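Side-chain contacts in octopine dehydrogenase (Pecten maximus, PDB 3C7A), which uses NADH to condense L-arginine reductively with pyruvate, giving D-octopine, and runs the reverse, NAD-dependent oxidation as well: residues L144-R149 against M186-E191; D271-D274 against L280-Y283; E40-A45 against K70-D75; V55-K58 against Q62-V65. One frame throughout, in Å; residues are numbered along the deposited sequence. Where two conformers were deposited one is given.

Contact 1: residues L144-R149 against M186-E191; sequences LPWACR and MLHGAE. With NAD (nicotinamide-adenine-dinucleotide), chain B.
The planes of W146 and H188 are only 19° apart, but the rings are so far offset that little of one lies over the other. This aromatic pair joins strand 146-150 of the Rossmann-type, NAD-binding part, beside the nicotinamide, to the C-terminal end of helix 180-188. The touching is done by the benzo side of the indole, with CZ2 of W146 3.6 Å from ND1 of H188. CG of H188 lies beside its backbone N and anti to the carbonyl carbon (chi1 -72°), which turns the imidazole to the indole. P145 adds CG, 3.9 Å from CE1 of H188, while its CB rests over the centre of one indole face. At the indole edge a water bridge forms: water 1 lies in the ring plane, accepts from NE1 of W146 at 3.1 Å, and donates to the backbone O of H188 and the O of E191. A phenylalanine in place of W146, having no N-H, would probably leave the water without this donor and H188 with less ring to lie beside. Farther out, W146 packs on T16 and L20 of helix 12-21, and F194 meets H188 edge-to-face. Before the strand, CD2 of L144 lies 3.6 Å from C3N of the nicotinamide; within it, the backbone N of C148 donates to O7N of NAD at 3.3 Å (161°).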
loop_
_atom_site.group_PDB
_atom_site.type_symbol
_atom_site.label_atom_id
_atom_site.label_comp_id
_atom_site.label_asym_id
_atom_site.label_seq_id
_atom_site.Cartn_x
_atom_site.Cartn_y
_atom_site.Cartn_z
ATOM N N LEU A 144 -1.923 -5.669 -3.402
ATOM C CA LEU A 144 -3.200 -6.118 -3.983
ATOM C C LEU A 144 -3.137 -7.596 -4.411
ATOM O O LEU A 144 -2.140 -8.024 -4.995
ATOM C CB LEU A 144 -3.605 -5.222 -5.169
ATOM C CG LEU A 144 -5.043 -5.301 -5.708
ATOM C CD1 LEU A 144 -6.048 -4.619 -4.771
ATOM C CD2 LEU A 144 -5.144 -4.706 -7.104
ATOM N N PRO A 145 -4.196 -8.383 -4.104
ATOM C CA PRO A 145 -4.254 -9.819 -4.431
ATOM C C PRO A 145 -4.211 -10.196 -5.922
ATOM O O PRO A 145 -3.787 -11.309 -6.248
ATOM C CB PRO A 145 -5.595 -10.264 -3.826
ATOM C CG PRO A 145 -5.917 -9.234 -2.796
ATOM C CD PRO A 145 -5.402 -7.956 -3.369
ATOM N N TRP A 146 -4.650 -9.298 -6.806
ATOM C CA TRP A 146 -4.728 -9.603 -8.246
ATOM C C TRP A 146 -4.058 -8.547 -9.134
ATOM O O TRP A 146 -3.831 -7.411 -8.710
ATOM C CB TRP A 146 -6.191 -9.749 -8.705
ATOM C CG TRP A 146 -7.153 -10.348 -7.707
ATOM C CD1 TRP A 146 -7.414 -11.675 -7.509
ATOM C CD2 TRP A 146 -8.004 -9.632 -6.800
ATOM N NE1 TRP A 146 -8.363 -11.831 -6.526
ATOM C CE2 TRP A 146 -8.743 -10.594 -6.074
ATOM C CE3 TRP A 146 -8.209 -8.272 -6.525
ATOM C CZ2 TRP A 146 -9.671 -10.239 -5.087
ATOM C CZ3 TRP A 146 -9.134 -7.919 -5.542
ATOM C CH2 TRP A 146 -9.852 -8.901 -4.836
ATOM N N ALA A 147 -3.746 -8.941 -10.369
ATOM C CA ALA A 147 -3.472 -7.995 -11.452
ATOM C C ALA A 147 -4.726 -7.922 -12.327
ATOM O O ALA A 147 -5.125 -8.925 -12.928
ATOM C CB ALA A 147 -2.263 -8.439 -12.266
ATOM N N CYS A 148 -5.347 -6.741 -12.384
ATOM C CA CYS A 148 -6.687 -6.590 -12.970
ATOM C C CYS A 148 -6.915 -5.266 -13.719
ATOM O O CYS A 148 -6.279 -4.254 -13.415
ATOM C CB CYS A 148 -7.760 -6.778 -11.886
ATOM S SG CYS A 148 -7.548 -5.743 -10.396
ATOM N N ARG A 149 -7.829 -5.289 -14.696
ATOM C CA ARG A 149 -8.177 -4.104 -15.499
ATOM C C ARG A 149 -9.645 -4.108 -15.961
ATOM O O ARG A 149 -10.168 -5.141 -16.388
ATOM C CB ARG A 149 -7.238 -3.971 -16.709
ATOM C CG ARG A 149 -7.342 -2.637 -17.453
ATOM C CD ARG A 149 -6.418 -2.575 -18.667
ATOM N NE ARG A 149 -5.043 -2.231 -18.303
ATOM C CZ ARG A 149 -4.072 -1.954 -19.172
ATOM N NH1 ARG A 149 -4.308 -1.973 -20.480
ATOM N NH2 ARG A 149 -2.857 -1.653 -18.732
ATOM N N MET A 186 -12.758 -16.664 3.261
ATOM C CA MET A 186 -14.076 -17.038 2.725
ATOM C C MET A 186 -14.519 -16.157 1.545
ATOM O O MET A 186 -15.086 -16.657 0.567
ATOM C CB MET A 186 -15.124 -17.014 3.855
ATOM C CG MET A 186 -16.560 -17.388 3.455
ATOM S SD MET A 186 -17.612 -15.987 2.982
ATOM C CE MET A 186 -17.941 -15.233 4.575
ATOM N N LEU A 187 -14.256 -14.855 1.645
ATOM C CA LEU A 187 -14.655 -13.893 0.612
ATOM C C LEU A 187 -13.863 -14.033 -0.695
ATOM O O LEU A 187 -14.413 -13.813 -1.777
ATOM C CB LEU A 187 -14.559 -12.451 1.140
ATOM C CG LEU A 187 -15.435 -12.015 2.326
ATOM C CD1 LEU A 187 -14.999 -10.652 2.845
ATOM C CD2 LEU A 187 -16.926 -12.002 1.979
ATOM N N HIS A 188 -12.586 -14.407 -0.587
ATOM C CA HIS A 188 -11.680 -14.495 -1.744
ATOM C C HIS A 188 -11.705 -15.840 -2.484
ATOM O O HIS A 188 -11.541 -15.879 -3.708
ATOM C CB HIS A 188 -10.240 -14.153 -1.330
ATOM C CG HIS A 188 -10.018 -12.697 -1.045
ATOM N ND1 HIS A 188 -9.344 -11.862 -1.911
ATOM C CD2 HIS A 188 -10.383 -11.928 0.008
ATOM C CE1 HIS A 188 -9.302 -10.643 -1.404
ATOM N NE2 HIS A 188 -9.926 -10.656 -0.239
ATOM N N GLY A 189 -11.896 -16.934 -1.747
ATOM C CA GLY A 189 -11.924 -18.277 -2.339
ATOM C C GLY A 189 -10.721 -19.139 -1.988
ATOM O O GLY A 189 -10.185 -19.048 -0.880
ATOM N N ALA A 190 -10.293 -19.971 -2.939
ATOM C CA ALA A 190 -9.191 -20.922 -2.727
ATOM C C ALA A 190 -7.803 -20.272 -2.689
ATOM O O ALA A 190 -6.948 -20.672 -1.890
ATOM C CB ALA A 190 -9.233 -22.030 -3.777
ATOM N N GLU A 191 -7.585 -19.285 -3.558
ATOM C CA GLU A 191 -6.309 -18.567 -3.639
ATOM C C GLU A 191 -6.514 -17.051 -3.544
ATOM O O GLU A 191 -7.544 -16.542 -3.997
ATOM C CB GLU A 191 -5.577 -18.916 -4.941
ATOM C CG GLU A 191 -4.893 -20.284 -4.936
ATOM C CD GLU A 191 -4.023 -20.519 -6.163
ATOM O OE1 GLU A 191 -4.497 -20.287 -7.297
ATOM O OE2 GLU A 191 -2.861 -20.947 -5.993
HETATM P PA NAD B . -7.477 2.906 -9.552
HETATM O O1A NAD B . -6.568 3.861 -10.222
HETATM O O2A NAD B . -8.167 2.051 -10.545
HETATM O O5B NAD B . -8.546 3.706 -8.641
HETATM C C5B NAD B . -9.337 4.758 -9.163
HETATM C C4B NAD B . -10.430 5.134 -8.164
HETATM O O4B NAD B . -9.906 5.961 -7.138
HETATM C C3B NAD B . -11.570 5.924 -8.797
HETATM O O3B NAD B . -12.623 5.094 -9.231
HETATM C C2B NAD B . -12.015 6.867 -7.695
HETATM O O2B NAD B . -13.054 6.305 -6.923
HETATM C C1B NAD B . -10.774 7.041 -6.835
HETATM N N9A NAD B . -10.155 8.338 -7.181
HETATM C C8A NAD B . -9.230 8.556 -8.174
HETATM N N7A NAD B . -8.914 9.870 -8.196
HETATM C C5A NAD B . -9.623 10.500 -7.233
HETATM C C6A NAD B . -9.671 11.832 -6.835
HETATM N N6A NAD B . -9.123 12.766 -7.610
HETATM N N1A NAD B . -10.508 12.202 -5.793
HETATM C C2A NAD B . -11.286 11.248 -5.158
HETATM N N3A NAD B . -11.230 9.926 -5.565
HETATM C C4A NAD B . -10.411 9.552 -6.586
HETATM O O3 NAD B . -6.623 2.028 -8.491
HETATM P PN NAD B . -6.580 0.413 -8.515
HETATM O O1N NAD B . -6.078 -0.019 -9.838
HETATM O O2N NAD B . -7.875 -0.110 -8.019
HETATM O O5D NAD B . -5.434 0.036 -7.442
HETATM C C5D NAD B . -5.482 0.424 -6.084
HETATM C C4D NAD B . -4.085 0.328 -5.465
HETATM O O4D NAD B . -3.532 -0.970 -5.645
HETATM C C3D NAD B . -3.118 1.322 -6.096
HETATM O O3D NAD B . -2.402 1.984 -5.078
HETATM C C2D NAD B . -2.194 0.467 -6.946
HETATM O O2D NAD B . -0.885 0.987 -6.975
HETATM C C1D NAD B . -2.257 -0.899 -6.269
HETATM N N1N NAD B . -2.033 -2.034 -7.198
HETATM C C2N NAD B . -2.773 -2.184 -8.348
HETATM C C3N NAD B . -2.546 -3.266 -9.206
HETATM C C7N NAD B . -3.514 -3.561 -10.323
HETATM O O7N NAD B . -3.238 -4.537 -11.188
HETATM N N7N NAD B . -4.699 -2.804 -10.445
HETATM C C4N NAD B . -1.556 -4.197 -8.881
HETATM C C5N NAD B . -0.811 -4.043 -7.712
HETATM C C6N NAD B . -1.065 -2.954 -6.879
HETATM O O HOH W 1 -9.333 -14.540 -5.246
#

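Contact 2: residues D271-D274 against L280-Y283; sequences DVKD and LEYY
K273 and E281 meet from two backbones of different kind: 271-274 is an irregular loop, extended at K273, with D274 at the N-cap position of helix 275-282, whereas 280-283 is the last turn of that same helix, left by Y283. The contact therefore reaches along one short helix, and a single salt bridge spans it. K273 has CG between its backbone N and carbonyl carbon (chi1 66°) and then bends at chi3 (91°), which brings the ammonium group round toward the helix; E281, extended beyond CG, reaches back to meet it head-on. NZ of K273 stands 3.4 Å from OE1 of E281, a salt bridge whose hydrogen bond is weak. The other carboxylate oxygen, OE2 of E281, takes a weak bond from Q277 one turn earlier, so each oxygen has a light hold and the group is probably only loosely fixed at this exposed site. The lysine also packs on M206, which binds L-arginine, and its backbone O accepts from Y208. The loop is tied down by a salt bridge from D271 to K198 and by V272 against I205 of helix 200-205, within the alpha-helical domain, between helices 240-263 and 275-282.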
loop_
_atom_site.group_PDB
_atom_site.type_symbol
_atom_site.label_atom_id
_atom_site.label_comp_id
_atom_site.label_asym_id
_atom_site.label_seq_id
_atom_site.Cartn_x
_atom_site.Cartn_y
_atom_site.Cartn_z
ATOM N N ASP A 271 11.624 -10.974 12.065
ATOM C CA ASP A 271 11.360 -11.332 10.658
ATOM C C ASP A 271 11.688 -10.230 9.567
ATOM O O ASP A 271 11.480 -10.433 8.410
ATOM C CB ASP A 271 9.921 -11.889 10.481
ATOM C CG ASP A 271 9.753 -13.370 10.937
ATOM O OD1 ASP A 271 10.638 -13.928 11.526
ATOM O OD2 ASP A 271 8.720 -13.975 10.704
ATOM N N VAL A 272 12.156 -9.079 9.998
ATOM C CA VAL A 272 12.794 -8.104 9.118
ATOM C C VAL A 272 14.139 -8.631 8.524
ATOM O O VAL A 272 15.047 -8.920 9.256
ATOM C CB VAL A 272 13.004 -6.707 9.819
ATOM C CG1 VAL A 272 13.807 -5.735 8.948
ATOM C CG2 VAL A 272 11.687 -6.051 10.295
ATOM N N LYS A 273 14.205 -8.715 7.196
ATOM C CA LYS A 273 15.311 -9.356 6.434
ATOM C C LYS A 273 16.069 -8.586 5.293
ATOM O O LYS A 273 15.590 -7.603 4.785
ATOM C CB LYS A 273 14.924 -10.745 5.966
ATOM C CG LYS A 273 13.824 -10.826 4.941
ATOM C CD LYS A 273 13.358 -12.288 4.698
ATOM C CE LYS A 273 12.240 -12.712 5.556
ATOM N NZ LYS A 273 11.584 -13.950 5.240
ATOM N N ASP A 274 17.259 -9.063 4.919
ATOM C CA ASP A 274 17.991 -8.482 3.785
ATOM C C ASP A 274 17.183 -8.617 2.491
ATOM O O ASP A 274 16.475 -9.612 2.296
ATOM C CB ASP A 274 19.347 -9.181 3.596
ATOM C CG ASP A 274 20.250 -9.079 4.819
ATOM O OD1 ASP A 274 20.687 -7.959 5.159
ATOM O OD2 ASP A 274 20.545 -10.129 5.428
ATOM N N LEU A 280 15.871 -14.310 -3.476
ATOM C CA LEU A 280 16.156 -15.732 -3.687
ATOM C C LEU A 280 15.053 -16.659 -3.165
ATOM O O LEU A 280 14.877 -17.766 -3.678
ATOM C CB LEU A 280 17.517 -16.114 -3.087
ATOM C CG LEU A 280 18.763 -15.997 -3.977
ATOM C CD1 LEU A 280 19.107 -14.547 -4.326
ATOM C CD2 LEU A 280 19.953 -16.677 -3.313
ATOM N N GLU A 281 14.315 -16.201 -2.156
ATOM C CA GLU A 281 13.220 -16.979 -1.573
ATOM C C GLU A 281 11.949 -17.007 -2.433
ATOM O O GLU A 281 11.191 -17.981 -2.381
ATOM C CB GLU A 281 12.876 -16.463 -0.168
ATOM C CG GLU A 281 13.843 -16.895 0.939
ATOM C CD GLU A 281 13.491 -16.318 2.312
ATOM O OE1 GLU A 281 12.578 -15.467 2.404
ATOM O OE2 GLU A 281 14.136 -16.715 3.307
ATOM N N TYR A 282 11.731 -15.955 -3.227
ATOM C CA TYR A 282 10.474 -15.758 -3.965
ATOM C C TYR A 282 10.615 -15.864 -5.491
ATOM O O TYR A 282 9.670 -16.249 -6.185
ATOM C CB TYR A 282 9.852 -14.405 -3.579
ATOM C CG TYR A 282 8.558 -14.056 -4.293
ATOM C CD1 TYR A 282 7.343 -14.620 -3.897
ATOM C CD2 TYR A 282 8.548 -13.153 -5.356
ATOM C CE1 TYR A 282 6.154 -14.298 -4.549
ATOM C CE2 TYR A 282 7.365 -12.825 -6.015
ATOM C CZ TYR A 282 6.174 -13.400 -5.606
ATOM O OH TYR A 282 5.003 -13.077 -6.254
ATOM N N TYR A 283 11.787 -15.501 -6.012
ATOM C CA TYR A 283 12.011 -15.496 -7.467
ATOM C C TYR A 283 12.956 -16.593 -7.985
ATOM O O TYR A 283 13.482 -16.483 -9.096
ATOM C CB TYR A 283 12.515 -14.121 -7.934
ATOM C CG TYR A 283 11.441 -13.066 -8.118
ATOM C CD1 TYR A 283 10.465 -13.198 -9.109
ATOM C CD2 TYR A 283 11.419 -11.921 -7.321
ATOM C CE1 TYR A 283 9.484 -12.226 -9.288
ATOM C CE2 TYR A 283 10.443 -10.941 -7.493
ATOM C CZ TYR A 283 9.479 -11.101 -8.477
ATOM O OH TYR A 283 8.511 -10.136 -8.651
#

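Contact 3: residues E40-A45 against K70-D75; sequences ERWTKA and KVITKD
E40, the first residue of the helical segment, approaches K74 across the contact without forming a salt bridge: OE2 of E40 and NZ of K74 stay 4.4 Å apart. Water 2 fills the role of go-between, donating to OE2 of E40 at 2.7 Å and accepting from NZ of K74 at 2.8 Å, so the opposite charges are joined through a solvent molecule at the surface. Two residues on, W42 turns inward. Its CG lies anti to the backbone N (chi1 -165°), which swings the indole toward the strand and lays one face under I72. CD1 of I72 sits 4.0 Å from the centroid of the five-membered ring of W42 and only 6° off its normal, a CH-pi contact in which the methyl end sits over the pyrrole part, the two side chains crossing at about a right angle. The indole also stacks on H15 and touches V31 of strand 27-32. T43 follows, sliding past I72 in the opposite direction, with OG1 of T43 4.2 Å from CB of I72. That hydroxyl has its stronger partner in the backbone O of A39, one turn back; to water 3, which is held by the backbone N of I72 at 3.1 Å, it makes only a weak bond. At the end of the strand, OG1 of T73 accepts from the backbone N of D75 in an ST turn, just where D75 caps the next helix. Helix 38-46 thus lies against strand 71-73, which pairs in parallel with strand 27-32: the alpha-on-beta layering of a Rossmann-type dinucleotide-binding domain, here near G10 of the NADH site.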
loop_
_atom_site.group_PDB
_atom_site.type_symbol
_atom_site.label_atom_id
_atom_site.label_comp_id
_atom_site.label_asym_id
_atom_site.label_seq_id
_atom_site.Cartn_x
_atom_site.Cartn_y
_atom_site.Cartn_z
ATOM N N GLU A 40 -24.081 7.384 -8.887
ATOM C CA GLU A 40 -25.220 7.497 -9.810
ATOM C C GLU A 40 -24.877 7.025 -11.226
ATOM O O GLU A 40 -25.727 6.454 -11.915
ATOM C CB GLU A 40 -25.761 8.932 -9.849
ATOM C CG GLU A 40 -26.575 9.337 -8.621
ATOM C CD GLU A 40 -27.410 10.589 -8.847
ATOM O OE1 GLU A 40 -28.206 10.617 -9.813
ATOM O OE2 GLU A 40 -27.280 11.543 -8.051
ATOM N N ARG A 41 -23.635 7.266 -11.649
ATOM C CA ARG A 41 -23.140 6.820 -12.959
ATOM C C ARG A 41 -23.076 5.292 -13.063
ATOM O O ARG A 41 -23.413 4.723 -14.105
ATOM C CB ARG A 41 -21.759 7.419 -13.261
ATOM C CG ARG A 41 -21.714 8.941 -13.401
ATOM C CD ARG A 41 -22.289 9.428 -14.732
ATOM N NE ARG A 41 -21.921 10.819 -15.003
ATOM C CZ ARG A 41 -22.534 11.612 -15.881
ATOM N NH1 ARG A 41 -23.569 11.169 -16.586
ATOM N NH2 ARG A 41 -22.114 12.858 -16.050
ATOM N N TRP A 42 -22.640 4.645 -11.980
ATOM C CA TRP A 42 -22.551 3.181 -11.894
ATOM C C TRP A 42 -23.935 2.526 -11.985
ATOM O O TRP A 42 -24.128 1.587 -12.761
ATOM C CB TRP A 42 -21.847 2.769 -10.587
ATOM C CG TRP A 42 -21.351 1.327 -10.517
ATOM C CD1 TRP A 42 -21.860 0.239 -11.176
ATOM C CD2 TRP A 42 -20.275 0.827 -9.704
ATOM N NE1 TRP A 42 -21.158 -0.894 -10.843
ATOM C CE2 TRP A 42 -20.180 -0.565 -9.942
ATOM C CE3 TRP A 42 -19.375 1.422 -8.808
ATOM C CZ2 TRP A 42 -19.223 -1.372 -9.313
ATOM C CZ3 TRP A 42 -18.420 0.618 -8.183
ATOM C CH2 TRP A 42 -18.355 -0.765 -8.439
ATOM N N THR A 43 -24.889 3.030 -11.201
ATOM C CA THR A 43 -26.253 2.480 -11.139
ATOM C C THR A 43 -26.985 2.534 -12.490
ATOM O O THR A 43 -27.709 1.599 -12.849
ATOM C CB THR A 43 -27.103 3.188 -10.045
ATOM O OG1 THR A 43 -26.384 3.204 -8.804
ATOM C CG2 THR A 43 -28.436 2.474 -9.831
ATOM N N LYS A 44 -26.784 3.624 -13.230
ATOM C CA LYS A 44 -27.451 3.836 -14.519
ATOM C C LYS A 44 -26.900 2.925 -15.623
ATOM O O LYS A 44 -27.655 2.444 -16.474
ATOM C CB LYS A 44 -27.340 5.309 -14.932
ATOM C CG LYS A 44 -28.563 5.866 -15.658
ATOM C CD LYS A 44 -28.496 5.639 -17.161
ATOM C CE LYS A 44 -29.728 6.192 -17.858
ATOM N NZ LYS A 44 -29.697 5.918 -19.319
ATOM N N ALA A 45 -25.589 2.688 -15.599
ATOM C CA ALA A 45 -24.922 1.856 -16.604
ATOM C C ALA A 45 -25.220 0.360 -16.455
ATOM O O ALA A 45 -25.309 -0.358 -17.456
ATOM C CB ALA A 45 -23.417 2.106 -16.586
ATOM N N LYS A 70 -26.306 -5.282 -3.111
ATOM C CA LYS A 70 -27.543 -4.777 -2.504
ATOM C C LYS A 70 -27.811 -3.299 -2.829
ATOM O O LYS A 70 -28.927 -2.941 -3.218
ATOM C CB LYS A 70 -27.526 -5.009 -0.983
ATOM C CG LYS A 70 -28.757 -4.509 -0.216
ATOM C CD LYS A 70 -29.945 -5.447 -0.362
ATOM C CE LYS A 70 -31.157 -4.925 0.392
ATOM N NZ LYS A 70 -32.354 -5.788 0.180
ATOM N N VAL A 71 -26.790 -2.453 -2.671
ATOM C CA VAL A 71 -26.915 -1.011 -2.927
ATOM C C VAL A 71 -25.575 -0.355 -3.307
ATOM O O VAL A 71 -24.514 -0.772 -2.832
ATOM C CB VAL A 71 -27.602 -0.268 -1.726
ATOM C CG1 VAL A 71 -26.717 -0.271 -0.479
ATOM C CG2 VAL A 71 -28.017 1.153 -2.113
ATOM N N ILE A 72 -25.640 0.649 -4.185
ATOM C CA ILE A 72 -24.479 1.460 -4.578
ATOM C C ILE A 72 -24.821 2.947 -4.395
ATOM O O ILE A 72 -25.680 3.481 -5.102
ATOM C CB ILE A 72 -24.034 1.170 -6.044
ATOM C CG1 ILE A 72 -23.703 -0.318 -6.231
ATOM C CG2 ILE A 72 -22.832 2.041 -6.429
ATOM C CD1 ILE A 72 -23.659 -0.788 -7.683
ATOM N N THR A 73 -24.142 3.607 -3.454
ATOM C CA THR A 73 -24.546 4.945 -2.991
ATOM C C THR A 73 -23.386 5.858 -2.549
ATOM O O THR A 73 -22.239 5.417 -2.438
ATOM C CB THR A 73 -25.598 4.835 -1.842
ATOM O OG1 THR A 73 -26.029 6.142 -1.440
ATOM C CG2 THR A 73 -25.022 4.093 -0.632
ATOM N N LYS A 74 -23.704 7.133 -2.305
ATOM C CA LYS A 74 -22.749 8.097 -1.744
ATOM C C LYS A 74 -23.080 8.499 -0.295
ATOM O O LYS A 74 -22.357 9.298 0.312
ATOM C CB LYS A 74 -22.634 9.343 -2.637
ATOM C CG LYS A 74 -23.825 10.304 -2.574
ATOM C CD LYS A 74 -23.470 11.660 -3.175
ATOM C CE LYS A 74 -24.618 12.654 -3.057
ATOM N NZ LYS A 74 -25.757 12.331 -3.967
ATOM N N ASP A 75 -24.164 7.940 0.245
ATOM C CA ASP A 75 -24.646 8.253 1.597
ATOM C C ASP A 75 -24.046 7.292 2.638
ATOM O O ASP A 75 -24.341 6.095 2.615
ATOM C CB ASP A 75 -26.184 8.200 1.624
ATOM C CG ASP A 75 -26.792 8.709 2.936
ATOM O OD1 ASP A 75 -26.062 8.932 3.928
ATOM O OD2 ASP A 75 -28.030 8.880 2.973
HETATM O O HOH W 2 -25.034 11.976 -6.626
HETATM O O HOH W 3 -27.889 1.310 -6.284
#

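Contact 4: residues V55-K58 against Q62-V65; sequences VNEK and QTEV
OD1 of N56 receives the shortest polar bond across this pair of strands, from NE2 of Q62 at 2.8 Å. The donor N-H points almost straight at it (160°), and OD1 lies close to the amide plane of Q62, though NE2 is tilted 24° from the carbonyl plane of N56. The two side chains run side by side and point the same way, from a non-hydrogen-bonded antiparallel pair whose residues share one face of the sheet. The asparagine's other end is also occupied: ND2 donates to the backbone O of V159 and to E158, so both ends of the amide are held and its flip is settled. Shortening N56 to alanine removes the amide and is likely to leave NE2 of Q62 without its acceptor and to break the side-chain link to V159 and E158. V55 and T63 form the neighbouring hydrogen-bonded pair, with V55 N to T63 O at 2.9 Å and T63 N to V55 O at 3.0 Å. Across the other face E57, just past the strand, bends at chi2 (-78°) and brings its carboxylate back over the hairpin, where OG1 of T63 donates to the anti lone pair of OE2 of E57 at 3.0 Å. The pairing belongs to a beta hairpin of strands 51-56 and 62-67, with side-chain bonds on both faces, set beside strand 156-171 in the large mixed sheet.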
loop_
_atom_site.group_PDB
_atom_site.type_symbol
_atom_site.label_atom_id
_atom_site.label_comp_id
_atom_site.label_asym_id
_atom_site.label_seq_id
_atom_site.Cartn_x
_atom_site.Cartn_y
_atom_site.Cartn_z
ATOM N N VAL A 55 -12.086 -14.705 -15.197
ATOM C CA VAL A 55 -10.858 -15.189 -14.554
ATOM C C VAL A 55 -10.029 -16.092 -15.478
ATOM O O VAL A 55 -10.503 -17.139 -15.926
ATOM C CB VAL A 55 -11.166 -15.932 -13.218
ATOM C CG1 VAL A 55 -9.886 -16.436 -12.561
ATOM C CG2 VAL A 55 -11.930 -15.028 -12.254
ATOM N N ASN A 56 -8.795 -15.672 -15.754
ATOM C CA ASN A 56 -7.843 -16.475 -16.523
ATOM C C ASN A 56 -7.172 -17.532 -15.646
ATOM O O ASN A 56 -6.602 -17.208 -14.600
ATOM C CB ASN A 56 -6.786 -15.583 -17.181
ATOM C CG ASN A 56 -7.331 -14.799 -18.363
ATOM O OD1 ASN A 56 -7.772 -15.376 -19.358
ATOM N ND2 ASN A 56 -7.288 -13.475 -18.265
ATOM N N GLU A 57 -7.244 -18.788 -16.080
ATOM C CA GLU A 57 -6.723 -19.915 -15.303
ATOM C C GLU A 57 -5.332 -20.356 -15.773
ATOM O O GLU A 57 -4.806 -19.839 -16.761
ATOM C CB GLU A 57 -7.703 -21.100 -15.338
ATOM C CG GLU A 57 -9.144 -20.771 -14.923
ATOM C CD GLU A 57 -9.349 -20.659 -13.413
ATOM O OE1 GLU A 57 -8.360 -20.681 -12.648
ATOM O OE2 GLU A 57 -10.520 -20.547 -12.990
ATOM N N LYS A 58 -4.746 -21.312 -15.053
ATOM C CA LYS A 58 -3.409 -21.827 -15.364
ATOM C C LYS A 58 -3.391 -22.754 -16.582
ATOM O O LYS A 58 -2.352 -22.918 -17.226
ATOM C CB LYS A 58 -2.809 -22.542 -14.145
ATOM C CG LYS A 58 -2.623 -21.658 -12.906
ATOM C CD LYS A 58 -1.471 -20.658 -13.055
ATOM C CE LYS A 58 -0.105 -21.312 -12.856
ATOM N NZ LYS A 58 0.088 -21.814 -11.464
ATOM N N GLN A 62 -10.938 -20.089 -19.304
ATOM C CA GLN A 62 -11.528 -18.932 -18.622
ATOM C C GLN A 62 -12.815 -19.293 -17.873
ATOM O O GLN A 62 -13.605 -20.116 -18.342
ATOM C CB GLN A 62 -11.802 -17.795 -19.615
ATOM C CG GLN A 62 -10.548 -17.119 -20.170
ATOM C CD GLN A 62 -10.852 -15.915 -21.053
ATOM O OE1 GLN A 62 -11.946 -15.787 -21.605
ATOM N NE2 GLN A 62 -9.872 -15.028 -21.193
ATOM N N THR A 63 -13.016 -18.663 -16.715
ATOM C CA THR A 63 -14.206 -18.882 -15.883
ATOM C C THR A 63 -14.937 -17.557 -15.622
ATOM O O THR A 63 -14.299 -16.531 -15.373
ATOM C CB THR A 63 -13.837 -19.549 -14.530
ATOM O OG1 THR A 63 -12.900 -20.613 -14.749
ATOM C CG2 THR A 63 -15.073 -20.112 -13.836
ATOM N N GLU A 64 -16.269 -17.593 -15.682
ATOM C CA GLU A 64 -17.110 -16.410 -15.451
ATOM C C GLU A 64 -17.847 -16.462 -14.109
ATOM O O GLU A 64 -18.337 -17.518 -13.703
ATOM C CB GLU A 64 -18.132 -16.241 -16.583
ATOM C CG GLU A 64 -17.562 -15.723 -17.902
ATOM C CD GLU A 64 -18.644 -15.314 -18.899
ATOM O OE1 GLU A 64 -19.739 -15.919 -18.894
ATOM O OE2 GLU A 64 -18.394 -14.385 -19.697
ATOM N N VAL A 65 -17.923 -15.314 -13.435
ATOM C CA VAL A 65 -18.661 -15.169 -12.171
ATOM C C VAL A 65 -19.650 -13.998 -12.276
ATOM O O VAL A 65 -19.268 -12.896 -12.677
ATOM C CB VAL A 65 -17.704 -14.942 -10.959
ATOM C CG1 VAL A 65 -18.479 -14.901 -9.642
ATOM C CG2 VAL A 65 -16.622 -16.019 -10.896
#

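In contact 1 alone are all touching residues buried, and rings and a bridging water meet beside the cofactor. Contacts 2, 3 and 4 lie at the surface, yet differ: contact 2 rests on one weak salt bridge, contact 3 combines a methyl-on-indole contact with water-mediated charges beside it, and contact 4 is a ladder of direct hydrogen bonds. Contacts 1, 3 and 4 all reach the same mixed sheet, and the hairpin of contact 4 falls within the chain between the two segments of contact 3. Contact 2 belongs to the alpha-helical domain, its centre about 43 Å from that of contact 3.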